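Local coordinates for protein Two-component system sensor histidine kinase (Bacteroides thetaiotaomicron, PDB 3OTT) that probably acts as a membrane-bound sensor histidine kinase, of which this is the extracellular part, built of beta-propellers and a beta-sandwich and apparently sensing saccharides, at residues 244-249 with 253-258. Numbering follows the deposited sequence.
Sequences DLLAGT and LYVYHN
Leu245 pairs with Tyr256 and Ala247 with Tyr254 as the hydrogen-bonded pairs of an antiparallel hairpin, a compact illustration of how a propeller blade is built. Four backbone bonds run between them: Tyr256 N lies 2.8 Å from Leu245 O. At the other pair, Tyr254 N is 3.0 Å from Ala247 O.

Beyond the last rung a side-chain bond takes over: His257 ND1 donates to Asp244 OD1 at 2.9 Å, on the syn side and with an N-H...O angle of 158°. His257 CG stands anti to the backbone N (chi1 169°), which carries the ring out beside Asp244. The oxygen lies in the imidazole plane, yet carboxylate and ring are turned 80° apart. Were Asp244 an alanine, the ND1 proton of His257 would probably lose its acceptor and the ring be freer to turn.

Apolar contacts line both faces. On one, Leu246 CD1 rests against both methyls of Val255, 4.0 Å from CG1, while Leu253 CD1 reaches Leu246 CB at 3.9 Å. On the other, Leu245 CB meets Tyr256 CB at 4.1 Å. Separately, Thr249 CG2 approaches Tyr254 CD1 obliquely to 3.7 Å, the side chains crossing at about a right angle; Thr249 OG1 is engaged within the turn by Asn251 and Gly252.

These are the two middle strands of a four-stranded blade, flanked by strands 232-239 and 264-266. Leu246 and Leu253 pack on strand 281-286 of the next blade, and Tyr256 on strand 222-229 of the preceding one.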
loop_
_atom_site.group_PDB
_atom_site.type_symbol
_atom_site.label_atom_id
_atom_site.label_comp_id
_atom_site.label_asym_id
_atom_site.label_seq_id
_atom_site.Cartn_x
_atom_site.Cartn_y
_atom_site.Cartn_z
ATOM N N ASP B 244 22.804 7.204 -2.959
ATOM C CA ASP B 244 23.842 7.682 -3.831
ATOM C C ASP B 244 23.728 7.177 -5.247
ATOM O O ASP B 244 23.341 6.022 -5.488
ATOM C CB ASP B 244 25.179 7.328 -3.261
ATOM C CG ASP B 244 25.451 8.102 -1.984
ATOM O OD1 ASP B 244 24.808 9.171 -1.757
ATOM O OD2 ASP B 244 26.330 7.664 -1.226
ATOM N N LEU B 245 24.127 8.054 -6.173
ATOM C CA LEU B 245 24.097 7.738 -7.557
ATOM C C LEU B 245 25.394 7.090 -7.974
ATOM O O LEU B 245 26.472 7.611 -7.710
ATOM C CB LEU B 245 23.838 9.021 -8.304
ATOM C CG LEU B 245 23.583 9.099 -9.786
ATOM C CD1 LEU B 245 24.899 9.175 -10.483
ATOM C CD2 LEU B 245 22.594 8.057 -10.358
ATOM N N LEU B 246 25.293 5.946 -8.639
ATOM C CA LEU B 246 26.487 5.211 -9.082
ATOM C C LEU B 246 26.529 5.273 -10.548
ATOM O O LEU B 246 25.524 5.004 -11.208
ATOM C CB LEU B 246 26.433 3.755 -8.676
ATOM C CG LEU B 246 26.794 3.258 -7.271
ATOM C CD1 LEU B 246 26.555 4.162 -6.104
ATOM C CD2 LEU B 246 26.146 1.852 -7.019
ATOM N N ALA B 247 27.681 5.628 -11.082
ATOM C CA ALA B 247 27.809 5.802 -12.523
ATOM C C ALA B 247 28.883 4.864 -13.043
ATOM O O ALA B 247 30.025 4.916 -12.568
ATOM C CB ALA B 247 28.147 7.275 -12.867
ATOM N N GLY B 248 28.531 4.005 -13.992
ATOM C CA GLY B 248 29.507 3.062 -14.561
ATOM C C GLY B 248 30.057 3.595 -15.858
ATOM O O GLY B 248 29.315 4.015 -16.749
ATOM N N THR B 249 31.385 3.626 -15.965
ATOM C CA THR B 249 32.013 4.242 -17.112
ATOM C C THR B 249 32.880 3.210 -17.798
ATOM O O THR B 249 32.915 2.069 -17.402
ATOM C CB THR B 249 32.842 5.520 -16.699
ATOM O OG1 THR B 249 34.062 5.130 -16.055
ATOM C CG2 THR B 249 32.041 6.433 -15.729
ATOM N N LEU B 253 34.095 3.159 -11.730
ATOM C CA LEU B 253 32.885 3.547 -11.037
ATOM C C LEU B 253 33.017 4.891 -10.317
ATOM O O LEU B 253 34.003 5.138 -9.640
ATOM C CB LEU B 253 32.541 2.449 -9.977
ATOM C CG LEU B 253 31.303 2.644 -9.086
ATOM C CD1 LEU B 253 29.972 2.678 -9.838
ATOM C CD2 LEU B 253 31.318 1.562 -8.051
ATOM N N TYR B 254 32.012 5.749 -10.483
ATOM C CA TYR B 254 31.961 7.022 -9.802
ATOM C C TYR B 254 30.719 6.985 -8.958
ATOM O O TYR B 254 29.698 6.394 -9.352
ATOM C CB TYR B 254 31.864 8.186 -10.754
ATOM C CG TYR B 254 33.162 8.477 -11.467
ATOM C CD1 TYR B 254 33.520 7.746 -12.577
ATOM C CD2 TYR B 254 34.040 9.499 -11.021
ATOM C CE1 TYR B 254 34.666 8.032 -13.276
ATOM C CE2 TYR B 254 35.234 9.780 -11.705
ATOM C CZ TYR B 254 35.525 9.035 -12.846
ATOM O OH TYR B 254 36.699 9.172 -13.557
ATOM N N VAL B 255 30.850 7.556 -7.768
ATOM C CA VAL B 255 29.777 7.545 -6.804
ATOM C C VAL B 255 29.518 9.019 -6.428
ATOM O O VAL B 255 30.399 9.694 -5.906
ATOM C CB VAL B 255 30.167 6.684 -5.517
ATOM C CG1 VAL B 255 29.140 6.748 -4.450
ATOM C CG2 VAL B 255 30.434 5.264 -5.825
ATOM N N TYR B 256 28.280 9.476 -6.656
ATOM C CA TYR B 256 27.881 10.876 -6.420
ATOM C C TYR B 256 26.956 10.947 -5.210
ATOM O O TYR B 256 25.925 10.211 -5.109
ATOM C CB TYR B 256 27.167 11.418 -7.702
ATOM C CG TYR B 256 26.565 12.822 -7.516
ATOM C CD1 TYR B 256 25.306 12.967 -6.995
ATOM C CD2 TYR B 256 27.322 14.010 -7.804
ATOM C CE1 TYR B 256 24.724 14.241 -6.794
ATOM C CE2 TYR B 256 26.765 15.276 -7.573
ATOM C CZ TYR B 256 25.455 15.366 -7.074
ATOM O OH TYR B 256 24.847 16.543 -6.835
ATOM N N HIS B 257 27.258 11.858 -4.313
ATOM C CA HIS B 257 26.441 12.016 -3.129
ATOM C C HIS B 257 25.764 13.376 -3.207
ATOM O O HIS B 257 24.541 13.420 -3.374
ATOM C CB HIS B 257 27.254 11.790 -1.834
ATOM C CG HIS B 257 26.521 12.186 -0.580
ATOM N ND1 HIS B 257 25.400 11.515 -0.112
ATOM C CD2 HIS B 257 26.762 13.178 0.309
ATOM C CE1 HIS B 257 24.971 12.091 0.998
ATOM N NE2 HIS B 257 25.787 13.093 1.281
ATOM N N ASN B 258 26.538 14.468 -3.139
ATOM C CA ASN B 258 26.022 15.810 -3.475
ATOM C C ASN B 258 27.131 16.691 -4.133
ATOM O O ASN B 258 28.270 16.211 -4.313
ATOM C CB ASN B 258 25.305 16.507 -2.271
ATOM C CG ASN B 258 26.220 16.715 -1.088
ATOM O OD1 ASN B 258 27.438 16.849 -1.254
ATOM N ND2 ASN B 258 25.655 16.715 0.128
#